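Local atomic coordinates of bumblebee peptidoglycan recognition protein SA (PDB entry 5XZ4), a protein that probably recognises bacterial peptidoglycan in bee innate immunity, binding the Dap type in preference to the Lys type. Residues Glu15-Asp20 with Asn56-His61; Val34-Thr39 with Lys161-Trp166; Asn45-Cys50 with Asn81-Arg86; Glu113-Asp118 with Gly156-Lys161. All coordinates share one frame; numbering follows the deposited sequence.

Contact 1: Glu15-Asp20 with Asn56-His61; sequences EWTDVD and NIRSYH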
loop_
_atom_site.group_PDB
_atom_site.type_symbol
_atom_site.label_atom_id
_atom_site.label_comp_id
_atom_site.label_asym_id
_atom_site.label_seq_id
_atom_site.Cartn_x
_atom_site.Cartn_y
_atom_site.Cartn_z
ATOM N N GLU A 15 1.550 16.333 2.627
ATOM C CA GLU A 15 2.899 16.480 3.155
ATOM C C GLU A 15 3.972 16.020 2.166
ATOM O O GLU A 15 5.154 16.350 2.331
ATOM C CB GLU A 15 3.061 15.724 4.474
ATOM C CG GLU A 15 2.030 16.045 5.565
ATOM C CD GLU A 15 2.338 15.361 6.885
ATOM O OE1 GLU A 15 1.432 14.699 7.439
ATOM O OE2 GLU A 15 3.482 15.481 7.368
ATOM N N TRP A 16 3.578 15.238 1.148
ATOM C CA TRP A 16 4.542 14.774 0.138
ATOM C C TRP A 16 4.299 15.245 -1.294
ATOM O O TRP A 16 5.177 15.065 -2.129
ATOM C CB TRP A 16 4.784 13.240 0.208
ATOM C CG TRP A 16 3.578 12.367 -0.028
ATOM C CD1 TRP A 16 2.800 11.749 0.937
ATOM C CD2 TRP A 16 3.041 11.960 -1.297
ATOM N NE1 TRP A 16 1.826 10.993 0.336
ATOM C CE2 TRP A 16 1.932 11.106 -1.030
ATOM C CE3 TRP A 16 3.385 12.218 -2.646
ATOM C CZ2 TRP A 16 1.153 10.540 -2.051
ATOM C CZ3 TRP A 16 2.617 11.635 -3.675
ATOM C CH2 TRP A 16 1.493 10.815 -3.364
ATOM N N THR A 17 3.141 15.839 -1.562
ATOM C CA THR A 17 2.840 16.406 -2.892
ATOM C C THR A 17 2.010 17.666 -2.799
ATOM O O THR A 17 1.196 17.828 -1.858
ATOM C CB THR A 17 2.162 15.382 -3.847
ATOM O OG1 THR A 17 2.003 15.951 -5.151
ATOM C CG2 THR A 17 0.779 14.983 -3.355
ATOM N N ASP A 18 2.212 18.549 -3.777
ATOM C CA ASP A 18 1.377 19.738 -3.972
ATOM C C ASP A 18 0.305 19.600 -5.042
ATOM O O ASP A 18 -0.450 20.550 -5.276
ATOM C CB ASP A 18 2.248 20.975 -4.259
ATOM C CG ASP A 18 3.149 21.320 -3.087
ATOM O OD1 ASP A 18 2.977 20.820 -1.943
ATOM O OD2 ASP A 18 4.107 22.077 -3.294
ATOM N N VAL A 19 0.243 18.441 -5.714
ATOM C CA VAL A 19 -0.719 18.246 -6.794
ATOM C C VAL A 19 -1.976 17.583 -6.244
ATOM O O VAL A 19 -1.911 16.475 -5.727
ATOM C CB VAL A 19 -0.120 17.399 -7.947
ATOM C CG1 VAL A 19 -1.146 17.140 -9.055
ATOM C CG2 VAL A 19 1.155 18.055 -8.486
ATOM N N ASP A 20 -3.105 18.266 -6.391
ATOM C CA ASP A 20 -4.375 17.738 -5.873
ATOM C C ASP A 20 -4.815 16.477 -6.599
ATOM O O ASP A 20 -4.635 16.348 -7.810
ATOM C CB ASP A 20 -5.499 18.775 -6.020
ATOM C CG ASP A 20 -5.324 19.998 -5.119
ATOM O OD1 ASP A 20 -4.620 19.910 -4.092
ATOM O OD2 ASP A 20 -5.955 21.038 -5.422
ATOM N N ASN A 56 7.001 10.968 -7.508
ATOM C CA ASN A 56 7.215 10.458 -8.866
ATOM C C ASN A 56 6.323 9.295 -9.306
ATOM O O ASN A 56 5.936 9.238 -10.478
ATOM C CB ASN A 56 8.684 10.234 -9.072
ATOM C CG ASN A 56 9.391 11.563 -9.326
ATOM O OD1 ASN A 56 9.397 12.055 -10.460
ATOM N ND2 ASN A 56 9.822 12.221 -8.253
ATOM N N ILE A 57 5.909 8.449 -8.358
ATOM C CA ILE A 57 4.895 7.450 -8.692
ATOM C C ILE A 57 3.546 8.135 -8.964
ATOM O O ILE A 57 2.873 7.825 -9.964
ATOM C CB ILE A 57 4.759 6.403 -7.563
ATOM C CG1 ILE A 57 6.084 5.640 -7.395
ATOM C CG2 ILE A 57 3.615 5.439 -7.889
ATOM C CD1 ILE A 57 6.230 4.864 -6.084
ATOM N N ARG A 58 3.178 9.093 -8.093
ATOM C CA ARG A 58 1.958 9.872 -8.319
ATOM C C ARG A 58 1.972 10.552 -9.714
ATOM O O ARG A 58 0.987 10.511 -10.461
ATOM C CB ARG A 58 1.770 10.956 -7.236
ATOM C CG ARG A 58 0.504 11.782 -7.401
ATOM C CD ARG A 58 0.719 13.234 -6.985
ATOM N NE ARG A 58 1.796 13.922 -7.720
ATOM C CZ ARG A 58 1.716 14.356 -8.979
ATOM N NH1 ARG A 58 2.781 14.995 -9.507
ATOM N NH2 ARG A 58 0.611 14.201 -9.709
ATOM N N SER A 59 3.089 11.222 -10.035
ATOM C CA SER A 59 3.219 11.926 -11.315
ATOM C C SER A 59 2.986 10.935 -12.482
ATOM O O SER A 59 2.243 11.250 -13.427
ATOM C CB SER A 59 4.615 12.524 -11.377
ATOM O OG SER A 59 4.813 13.214 -12.612
ATOM N N TYR A 60 3.615 9.762 -12.414
ATOM C CA TYR A 60 3.468 8.766 -13.479
ATOM C C TYR A 60 2.013 8.244 -13.582
ATOM O O TYR A 60 1.421 8.176 -14.660
ATOM C CB TYR A 60 4.504 7.657 -13.277
ATOM C CG TYR A 60 4.489 6.633 -14.398
ATOM C CD1 TYR A 60 4.994 6.935 -15.685
ATOM C CD2 TYR A 60 3.955 5.353 -14.168
ATOM C CE1 TYR A 60 4.931 5.987 -16.701
ATOM C CE2 TYR A 60 3.925 4.409 -15.189
ATOM C CZ TYR A 60 4.414 4.722 -16.446
ATOM O OH TYR A 60 4.368 3.791 -17.464
ATOM N N HIS A 61 1.435 7.951 -12.427
ATOM C CA HIS A 61 0.057 7.452 -12.417
ATOM C C HIS A 61 -0.947 8.463 -12.962
ATOM O O HIS A 61 -1.846 8.105 -13.736
ATOM C CB HIS A 61 -0.340 6.999 -10.997
ATOM C CG HIS A 61 0.307 5.719 -10.564
ATOM N ND1 HIS A 61 0.004 5.082 -9.371
ATOM C CD2 HIS A 61 1.199 4.916 -11.204
ATOM C CE1 HIS A 61 0.724 3.981 -9.277
ATOM N NE2 HIS A 61 1.454 3.847 -10.378
#

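Contact 2: Val34-Thr39 with Lys161-Trp166; sequences VIIHHT and KQIKNW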
loop_
_atom_site.group_PDB
_atom_site.type_symbol
_atom_site.label_atom_id
_atom_site.label_comp_id
_atom_site.label_asym_id
_atom_site.label_seq_id
_atom_site.Cartn_x
_atom_site.Cartn_y
_atom_site.Cartn_z
ATOM N N VAL A 34 -6.820 -6.434 2.737
ATOM C CA VAL A 34 -5.630 -5.609 2.494
ATOM C C VAL A 34 -4.839 -6.342 1.410
ATOM O O VAL A 34 -4.563 -7.547 1.557
ATOM C CB VAL A 34 -4.794 -5.441 3.775
ATOM C CG1 VAL A 34 -3.450 -4.772 3.493
ATOM C CG2 VAL A 34 -5.545 -4.627 4.813
ATOM N N ILE A 35 -4.424 -5.597 0.358
ATOM C CA ILE A 35 -3.610 -6.194 -0.702
ATOM C C ILE A 35 -2.189 -5.645 -0.567
ATOM O O ILE A 35 -1.980 -4.413 -0.532
ATOM C CB ILE A 35 -4.109 -5.869 -2.129
ATOM C CG1 ILE A 35 -5.618 -5.954 -2.281
ATOM C CG2 ILE A 35 -3.377 -6.724 -3.149
ATOM C CD1 ILE A 35 -6.220 -7.323 -2.074
ATOM N N ILE A 36 -1.211 -6.534 -0.494
ATOM C CA ILE A 36 0.205 -6.163 -0.419
ATOM C C ILE A 36 0.849 -6.146 -1.809
ATOM O O ILE A 36 0.714 -7.120 -2.591
ATOM C CB ILE A 36 1.000 -7.093 0.539
ATOM C CG1 ILE A 36 0.340 -7.155 1.940
ATOM C CG2 ILE A 36 2.474 -6.675 0.618
ATOM C CD1 ILE A 36 0.269 -5.824 2.687
ATOM N N HIS A 37 1.473 -5.009 -2.120
ATOM C CA HIS A 37 2.146 -4.795 -3.416
ATOM C C HIS A 37 3.595 -4.393 -3.203
ATOM O O HIS A 37 3.945 -3.924 -2.114
ATOM C CB HIS A 37 1.480 -3.633 -4.179
ATOM C CG HIS A 37 0.222 -4.003 -4.898
ATOM N ND1 HIS A 37 0.231 -4.468 -6.196
ATOM C CD2 HIS A 37 -1.080 -3.951 -4.528
ATOM C CE1 HIS A 37 -1.012 -4.689 -6.590
ATOM N NE2 HIS A 37 -1.827 -4.398 -5.594
ATOM N N HIS A 38 4.416 -4.518 -4.249
ATOM C CA HIS A 38 5.652 -3.732 -4.334
ATOM C C HIS A 38 5.541 -2.737 -5.465
ATOM O O HIS A 38 4.773 -2.953 -6.403
ATOM C CB HIS A 38 6.913 -4.612 -4.404
ATOM C CG HIS A 38 7.102 -5.396 -5.685
ATOM N ND1 HIS A 38 8.266 -6.093 -5.938
ATOM C CD2 HIS A 38 6.306 -5.597 -6.766
ATOM C CE1 HIS A 38 8.175 -6.695 -7.117
ATOM N NE2 HIS A 38 6.986 -6.423 -7.631
ATOM N N THR A 39 6.288 -1.632 -5.389
ATOM C CA THR A 39 6.189 -0.596 -6.442
ATOM C C THR A 39 7.028 -0.866 -7.676
ATOM O O THR A 39 6.761 -0.248 -8.727
ATOM C CB THR A 39 6.572 0.782 -5.904
ATOM O OG1 THR A 39 7.938 0.728 -5.479
ATOM C CG2 THR A 39 5.632 1.211 -4.727
ATOM N N LYS A 161 6.723 -14.235 0.584
ATOM C CA LYS A 161 7.106 -15.153 1.669
ATOM C C LYS A 161 7.045 -14.458 3.038
ATOM O O LYS A 161 6.532 -15.025 4.006
ATOM C CB LYS A 161 8.497 -15.769 1.412
ATOM C CG LYS A 161 8.520 -16.772 0.266
ATOM C CD LYS A 161 9.883 -17.421 0.046
ATOM C CE LYS A 161 9.834 -18.494 -1.043
ATOM N NZ LYS A 161 9.647 -17.936 -2.417
ATOM N N GLN A 162 7.526 -13.213 3.121
ATOM C CA GLN A 162 7.583 -12.499 4.391
ATOM C C GLN A 162 6.193 -12.244 5.015
ATOM O O GLN A 162 6.019 -12.363 6.221
ATOM C CB GLN A 162 8.356 -11.173 4.231
ATOM C CG GLN A 162 9.849 -11.350 3.925
ATOM C CD GLN A 162 10.528 -10.016 3.610
ATOM O OE1 GLN A 162 10.361 -9.461 2.527
ATOM N NE2 GLN A 162 11.299 -9.520 4.552
ATOM N N ILE A 163 5.200 -11.885 4.203
ATOM C CA ILE A 163 3.866 -11.602 4.745
ATOM C C ILE A 163 3.136 -12.843 5.294
ATOM O O ILE A 163 2.201 -12.690 6.085
ATOM C CB ILE A 163 2.954 -10.810 3.773
ATOM C CG1 ILE A 163 2.585 -11.635 2.537
ATOM C CG2 ILE A 163 3.594 -9.477 3.394
ATOM C CD1 ILE A 163 1.590 -10.953 1.617
ATOM N N LYS A 164 3.576 -14.048 4.912
ATOM C CA LYS A 164 3.015 -15.296 5.460
ATOM C C LYS A 164 3.246 -15.450 6.982
ATOM O O LYS A 164 2.590 -16.285 7.625
ATOM C CB LYS A 164 3.523 -16.526 4.684
ATOM C CG LYS A 164 3.159 -16.490 3.208
ATOM C CD LYS A 164 3.648 -17.716 2.461
ATOM C CE LYS A 164 3.243 -17.608 1.002
ATOM N NZ LYS A 164 3.545 -18.838 0.228
ATOM N N ASN A 165 4.155 -14.632 7.548
ATOM C CA ASN A 165 4.438 -14.632 8.983
ATOM C C ASN A 165 3.358 -13.892 9.811
ATOM O O ASN A 165 3.375 -13.929 11.040
ATOM C CB ASN A 165 5.826 -14.020 9.255
ATOM C CG ASN A 165 6.968 -14.833 8.656
ATOM O OD1 ASN A 165 6.946 -16.054 8.671
ATOM N ND2 ASN A 165 7.974 -14.148 8.144
ATOM N N TRP A 166 2.443 -13.199 9.139
ATOM C CA TRP A 166 1.325 -12.498 9.776
ATOM C C TRP A 166 0.121 -13.427 9.863
ATOM O O TRP A 166 -0.227 -14.075 8.883
ATOM C CB TRP A 166 0.943 -11.279 8.932
ATOM C CG TRP A 166 1.984 -10.198 8.828
ATOM C CD1 TRP A 166 3.043 -9.977 9.676
ATOM C CD2 TRP A 166 2.017 -9.156 7.856
ATOM N NE1 TRP A 166 3.753 -8.855 9.261
ATOM C CE2 TRP A 166 3.131 -8.324 8.163
ATOM C CE3 TRP A 166 1.193 -8.821 6.772
ATOM C CZ2 TRP A 166 3.450 -7.211 7.394
ATOM C CZ3 TRP A 166 1.515 -7.733 6.008
ATOM C CH2 TRP A 166 2.623 -6.925 6.329
#

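Contact 3: Asn45-Cys50 with Asn81-Arg86; sequences NTRSEC and NVYEGR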
loop_
_atom_site.group_PDB
_atom_site.type_symbol
_atom_site.label_atom_id
_atom_site.label_comp_id
_atom_site.label_asym_id
_atom_site.label_seq_id
_atom_site.Cartn_x
_atom_site.Cartn_y
_atom_site.Cartn_z
ATOM N N ASN A 45 15.526 5.437 1.606
ATOM C CA ASN A 45 16.024 5.194 2.978
ATOM C C ASN A 45 15.939 6.386 3.937
ATOM O O ASN A 45 16.342 6.281 5.097
ATOM C CB ASN A 45 17.424 4.564 2.921
ATOM C CG ASN A 45 17.379 3.125 2.412
ATOM O OD1 ASN A 45 17.005 2.210 3.145
ATOM N ND2 ASN A 45 17.736 2.926 1.145
ATOM N N THR A 46 15.410 7.512 3.461
ATOM C CA THR A 46 15.236 8.720 4.292
ATOM C C THR A 46 13.889 9.329 3.907
ATOM O O THR A 46 13.368 9.085 2.808
ATOM C CB THR A 46 16.325 9.807 4.057
ATOM O OG1 THR A 46 16.193 10.310 2.722
ATOM C CG2 THR A 46 17.747 9.271 4.292
ATOM N N ARG A 47 13.379 10.201 4.760
ATOM C CA ARG A 47 12.124 10.861 4.501
ATOM C C ARG A 47 12.176 11.667 3.185
ATOM O O ARG A 47 11.263 11.580 2.371
ATOM C CB ARG A 47 11.765 11.727 5.698
ATOM C CG ARG A 47 10.355 12.237 5.704
ATOM C CD ARG A 47 10.057 12.754 7.105
ATOM N NE ARG A 47 8.813 13.481 7.067
ATOM C CZ ARG A 47 7.749 13.209 7.804
ATOM N NH1 ARG A 47 7.745 12.200 8.688
ATOM N NH2 ARG A 47 6.680 13.951 7.629
ATOM N N SER A 48 13.247 12.418 2.962
ATOM C CA SER A 48 13.379 13.162 1.710
ATOM C C SER A 48 13.354 12.252 0.452
ATOM O O SER A 48 12.668 12.555 -0.538
ATOM C CB SER A 48 14.624 14.043 1.760
ATOM O OG SER A 48 14.634 14.884 0.636
ATOM N N GLU A 49 14.045 11.116 0.526
ATOM C CA GLU A 49 14.083 10.150 -0.582
ATOM C C GLU A 49 12.700 9.529 -0.813
ATOM O O GLU A 49 12.277 9.335 -1.957
ATOM C CB GLU A 49 15.069 9.027 -0.288
ATOM C CG GLU A 49 16.258 8.916 -1.222
ATOM C CD GLU A 49 17.371 8.106 -0.576
ATOM O OE1 GLU A 49 17.132 6.930 -0.271
ATOM O OE2 GLU A 49 18.484 8.644 -0.366
ATOM N N CYS A 50 12.023 9.148 0.271
ATOM C CA CYS A 50 10.722 8.495 0.133
ATOM C C CYS A 50 9.638 9.456 -0.344
ATOM O O CYS A 50 8.789 9.081 -1.164
ATOM C CB CYS A 50 10.362 7.831 1.440
ATOM S SG CYS A 50 11.441 6.423 1.870
ATOM N N ASN A 81 8.447 4.755 7.390
ATOM C CA ASN A 81 7.251 5.594 7.448
ATOM C C ASN A 81 6.155 5.125 6.510
ATOM O O ASN A 81 6.418 4.476 5.482
ATOM C CB ASN A 81 7.607 7.054 7.164
ATOM C CG ASN A 81 8.360 7.692 8.306
ATOM O OD1 ASN A 81 7.965 7.570 9.475
ATOM N ND2 ASN A 81 9.462 8.341 7.984
ATOM N N VAL A 82 4.926 5.457 6.895
ATOM C CA VAL A 82 3.738 5.214 6.078
ATOM C C VAL A 82 3.350 6.528 5.392
ATOM O O VAL A 82 3.203 7.557 6.059
ATOM C CB VAL A 82 2.557 4.704 6.955
ATOM C CG1 VAL A 82 1.304 4.478 6.103
ATOM C CG2 VAL A 82 2.930 3.420 7.691
ATOM N N TYR A 83 3.159 6.459 4.073
ATOM C CA TYR A 83 2.761 7.601 3.257
ATOM C C TYR A 83 1.313 7.404 2.776
ATOM O O TYR A 83 1.002 6.387 2.146
ATOM C CB TYR A 83 3.727 7.751 2.044
ATOM C CG TYR A 83 5.116 8.142 2.473
ATOM C CD1 TYR A 83 5.992 7.201 3.027
ATOM C CD2 TYR A 83 5.532 9.478 2.396
ATOM C CE1 TYR A 83 7.254 7.572 3.508
ATOM C CE2 TYR A 83 6.784 9.869 2.856
ATOM C CZ TYR A 83 7.640 8.936 3.423
ATOM O OH TYR A 83 8.863 9.374 3.900
ATOM N N GLU A 84 0.445 8.371 3.034
ATOM C CA GLU A 84 -0.947 8.300 2.584
ATOM C C GLU A 84 -1.052 8.595 1.101
ATOM O O GLU A 84 -0.595 9.643 0.664
ATOM C CB GLU A 84 -1.810 9.281 3.378
ATOM C CG GLU A 84 -3.277 9.212 3.011
ATOM C CD GLU A 84 -4.077 10.386 3.511
ATOM O OE1 GLU A 84 -3.570 11.531 3.549
ATOM O OE2 GLU A 84 -5.242 10.177 3.891
ATOM N N GLY A 85 -1.656 7.668 0.351
ATOM C CA GLY A 85 -1.980 7.880 -1.058
ATOM C C GLY A 85 -3.459 8.212 -1.144
ATOM O O GLY A 85 -3.904 9.226 -0.606
ATOM N N ARG A 86 -4.234 7.262 -1.689
ATOM C CA ARG A 86 -5.690 7.404 -1.679
ATOM C C ARG A 86 -6.298 7.259 -0.259
ATOM O O ARG A 86 -7.439 7.699 -0.053
ATOM C CB ARG A 86 -6.336 6.408 -2.632
ATOM C CG ARG A 86 -6.022 6.706 -4.084
ATOM C CD ARG A 86 -6.563 5.646 -5.029
ATOM N NE ARG A 86 -6.171 5.966 -6.419
ATOM C CZ ARG A 86 -6.978 5.951 -7.480
ATOM N NH1 ARG A 86 -8.258 5.560 -7.417
ATOM N NH2 ARG A 86 -6.472 6.331 -8.660
#

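Contact 4: Glu113-Asp118 with Gly156-Lys161; sequences EKAASD and GSKLQK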
loop_
_atom_site.group_PDB
_atom_site.type_symbol
_atom_site.label_atom_id
_atom_site.label_comp_id
_atom_site.label_asym_id
_atom_site.label_seq_id
_atom_site.Cartn_x
_atom_site.Cartn_y
_atom_site.Cartn_z
ATOM N N GLU A 113 13.658 -10.433 -5.546
ATOM C CA GLU A 113 14.916 -11.135 -5.277
ATOM C C GLU A 113 15.481 -10.789 -3.902
ATOM O O GLU A 113 16.240 -11.572 -3.326
ATOM C CB GLU A 113 15.954 -10.793 -6.352
ATOM C CG GLU A 113 15.572 -11.211 -7.766
ATOM C CD GLU A 113 16.217 -12.511 -8.189
ATOM O OE1 GLU A 113 16.070 -13.529 -7.475
ATOM O OE2 GLU A 113 16.869 -12.511 -9.252
ATOM N N LYS A 114 15.139 -9.603 -3.400
ATOM C CA LYS A 114 15.547 -9.191 -2.052
ATOM C C LYS A 114 14.372 -9.006 -1.098
ATOM O O LYS A 114 13.245 -8.691 -1.513
ATOM C CB LYS A 114 16.436 -7.942 -2.064
ATOM C CG LYS A 114 15.911 -6.748 -2.839
ATOM C CD LYS A 114 17.021 -5.728 -3.104
ATOM C CE LYS A 114 17.931 -6.126 -4.252
ATOM N NZ LYS A 114 19.110 -5.228 -4.411
ATOM N N ALA A 115 14.657 -9.210 0.185
ATOM C CA ALA A 115 13.672 -9.046 1.256
ATOM C C ALA A 115 13.418 -7.579 1.576
ATOM O O ALA A 115 14.316 -6.742 1.461
ATOM C CB ALA A 115 14.132 -9.768 2.511
ATOM N N ALA A 116 12.186 -7.267 1.978
ATOM C CA ALA A 116 11.892 -5.966 2.571
ATOM C C ALA A 116 12.490 -5.894 3.990
ATOM O O ALA A 116 12.554 -6.909 4.696
ATOM C CB ALA A 116 10.398 -5.738 2.587
ATOM N N SER A 117 12.951 -4.709 4.390
ATOM C CA SER A 117 13.614 -4.562 5.689
ATOM C C SER A 117 12.608 -4.751 6.830
ATOM O O SER A 117 11.391 -4.568 6.649
ATOM C CB SER A 117 14.278 -3.200 5.829
ATOM O OG SER A 117 13.299 -2.191 5.842
ATOM N N ASP A 118 13.139 -5.049 8.014
ATOM C CA ASP A 118 12.291 -5.159 9.202
ATOM C C ASP A 118 11.475 -3.893 9.489
ATOM O O ASP A 118 10.286 -3.974 9.840
ATOM C CB ASP A 118 13.123 -5.507 10.428
ATOM C CG ASP A 118 13.721 -6.906 10.374
ATOM O OD1 ASP A 118 13.158 -7.811 9.720
ATOM O OD2 ASP A 118 14.783 -7.083 11.003
ATOM N N GLY A 156 6.370 -9.349 -5.211
ATOM C CA GLY A 156 7.691 -9.958 -5.320
ATOM C C GLY A 156 7.774 -11.213 -4.482
ATOM O O GLY A 156 7.219 -11.271 -3.380
ATOM N N SER A 157 8.455 -12.227 -4.998
ATOM C CA SER A 157 8.483 -13.525 -4.332
ATOM C C SER A 157 8.977 -13.477 -2.888
ATOM O O SER A 157 8.440 -14.174 -2.027
ATOM C CB SER A 157 9.304 -14.520 -5.149
ATOM O OG SER A 157 8.639 -14.790 -6.367
ATOM N N LYS A 158 9.988 -12.648 -2.623
ATOM C CA LYS A 158 10.550 -12.580 -1.289
ATOM C C LYS A 158 9.595 -11.923 -0.275
ATOM O O LYS A 158 9.405 -12.453 0.815
ATOM C CB LYS A 158 11.922 -11.905 -1.298
ATOM C CG LYS A 158 12.708 -12.095 -0.022
ATOM C CD LYS A 158 13.425 -13.438 0.041
ATOM C CE LYS A 158 14.221 -13.563 1.332
ATOM N NZ LYS A 158 14.600 -14.975 1.581
ATOM N N LEU A 159 8.993 -10.787 -0.658
ATOM C CA LEU A 159 8.015 -10.115 0.191
ATOM C C LEU A 159 6.772 -10.991 0.370
ATOM O O LEU A 159 6.200 -11.025 1.460
ATOM C CB LEU A 159 7.657 -8.733 -0.353
ATOM C CG LEU A 159 6.624 -7.909 0.416
ATOM C CD1 LEU A 159 6.861 -7.782 1.916
ATOM C CD2 LEU A 159 6.610 -6.534 -0.218
ATOM N N GLN A 160 6.368 -11.695 -0.685
ATOM C CA GLN A 160 5.260 -12.651 -0.583
ATOM C C GLN A 160 5.505 -13.694 0.520
ATOM O O GLN A 160 4.603 -13.988 1.310
ATOM C CB GLN A 160 4.975 -13.301 -1.935
ATOM C CG GLN A 160 3.829 -14.317 -1.910
ATOM C CD GLN A 160 2.457 -13.673 -1.774
ATOM O OE1 GLN A 160 2.296 -12.478 -1.979
ATOM N NE2 GLN A 160 1.453 -14.468 -1.441
ATOM N N LYS A 161 6.723 -14.235 0.584
ATOM C CA LYS A 161 7.106 -15.153 1.669
ATOM C C LYS A 161 7.045 -14.458 3.038
ATOM O O LYS A 161 6.532 -15.025 4.006
ATOM C CB LYS A 161 8.497 -15.769 1.412
ATOM C CG LYS A 161 8.520 -16.772 0.266
ATOM C CD LYS A 161 9.883 -17.421 0.046
ATOM C CE LYS A 161 9.834 -18.494 -1.043
ATOM N NZ LYS A 161 9.647 -17.936 -2.417
#

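Contact 1: Glu15-Asp20 with Asn56-His61
R58 of helix 47-64 reaches under the loop at W16, T17 and V19, and each of the three meets a different part of it. W16 touches the root of the arginine: its ring edge, at CZ3, lies 3.7 Å from R58 CB, nearly in the ring plane. The arginine chain leaves the helix with CG anti to the backbone N (chi1 -179°), then bends at chi2 and chi3, which turns its flat end beneath V19. V19 CB sits over the centre of the guanidinium, 3.6 Å above its plane, with CG1 and CG2 straddling towards NH2 and NH1. T17 crosses the chain between them; its OG1 is 3.3 Å from R58 NE, at an angle too poor for a bond. That oxygen instead accepts from V19 N (3.1 Å, 171°) and is hydrogen-bonded to E55, whose carboxylate also forms a salt bridge with R58 NH1. An alanine here would remove the guanidinium, probably leaving E55 without its ionic mate and opening a gap under V19. The bond from V19 N to T17 OG1 closes an ST turn, which lays the loop after helix 13-16 against helix 47-64 of the amidase-like domain.

Contact 2: Val34-Thr39 with Lys161-Trp166
W166 N donates to I163 O over 3.1 Å, closing the type I turn that brings both side chains to bear on I36 of strand 31-38. The turn folds W166 back beside the preceding helix, so that I163 CA lies over one ring face, 4.3 Å above its plane and offset toward the rim. Across the contact I36 supplies every touching atom of the strand. Its CG1 stands beside the backbone N (chi1 -54°) and carries CD1 to the edge of the indole, 4.0 Å from W166 CZ3 and near the ring plane. The other branch, CG2, is 4.1 Å from I163 CG2. I163 meets the isoleucine alongside, the two chains sliding past each other in opposite directions; its CG1 stands between its own backbone N and carbonyl carbon (chi1 67°), and from there the extended chi2 carries CD1 to 4.0 Å from I36 CG1. Around this trio the core continues: I36 also touches F107 and V143 of the strands on either side, while W166 stacks on H125 and packs on L121, A124 and I128 of helix 118-134. No hydrogen bond crosses between the segments, and only hydrocarbon and ring edge meet. W166 N is satisfied within the turn, and the I36 backbone pairs with I144. The end of helix 157-163 and the turn after it are therefore held to strand 31-38 by buried apolar fit.

Contact 3: Asn45-Cys50 with Asn81-Arg86
The first turn of helix 47-64, pinned by the C44-C50 disulfide, rests on the edge strand 82-84 of the central sheet through C50, R47 and Y83. The phenol end of Y83 makes most of this contact. C50 CB is 3.3 Å from Y83 OH and 3.5 Å from CZ, approaching the ring obliquely, while C50 SG, beside its own backbone N, is bonded to C44 SG. R47 passes the same hydroxyl: its CG, anti to the backbone N (chi1 -167°), is 3.7 Å from Y83 OH, and from CG to NE the chain is extended, carrying the guanidinium toward N81. There NH1 stops 4.3 Å from N81 ND2, a loose approach and no bond. The hydroxyl of Y83 is hydrogen-bonded to D79 OD2, the same oxygen that accepts from N81 ND2, so one carboxylate oxygen serves two groups of the strand side. The helix start is fixed separately. T46, at the N-cap, accepts from E49 N through OG1 (3.2 Å, 161°), and E49 OE1 takes N45 N at 2.9 Å, from above the carboxylate plane. A leucine in place of Y83 would lack the hydroxyl, and D79 OD2 would probably lose the tyrosine's bond, keeping that from N81 ND2, while C50 and R47 were left facing a shorter side chain. No hydrogen bond joins the two segments directly. Helix and strand instead meet by van der Waals packing round a tyrosine, whose polar end is satisfied by D79 and whose ring lies against a covalently braced turn.

Contact 4: Glu113-Asp118 with Gly156-Lys161
K158, in the first turn of helix 157-163, lies across the loop at K114 and A115. Its CB is 3.5 Å from the carbonyl oxygen of K114. CG, anti to the backbone N (chi1 -166°), comes down on the loop backbone, 3.4 Å from A115 CA and 3.7 Å from A115 CB. A bend at chi2 then turns the chain along the loop, and CE passes A115 CB at 4.0 Å. The ammonium tip leads away from the loop, so this lysine packs here with its aliphatic part alone. One residue on, L159 does the buried share: its CD1 meets A116 CB at 4.1 Å, and both side chains also touch F107 of strand 102-107. No hydrogen bond runs between the segments themselves, but flanking residues supply two, from Q162 NE2 to A116 O and from S157 N to Q112 OE1. G156 holds the N-cap position of the helix, and its backbone angles (phi 92°, psi 142°) would jam a CB against the preceding carbonyl oxygen. The loop itself ends at S117, N-cap of helix 118-134. It forms the opening of the beta-alpha-beta crossover from strand 102-107 to the parallel strand 141-145, and the C-terminal helix leans against it.

In the fold
From the N terminus, the chain leaves helix 13-16 and forms strand 31-38 before helix 47-64 returns to close contact 1. Contact 3 crosses it: the start of the same helix goes on to meet strand 82-84, and the two sites touch through W16 NE1 and E84 O. Contact 2 also crosses contact 1 but spans far more chain, joining strand 31-38 to residues 161-166 at the end of helix 157-163; contacts 3 and 4 both fall within that span. Contact 4 follows contact 3 in series and adjoins contact 2, sharing K161 and helix 157-163. Contacts 1 and 3 thus fix helix 47-64 and the N-terminal segment at one side; contacts 2 and 4 fix the C-terminal helix.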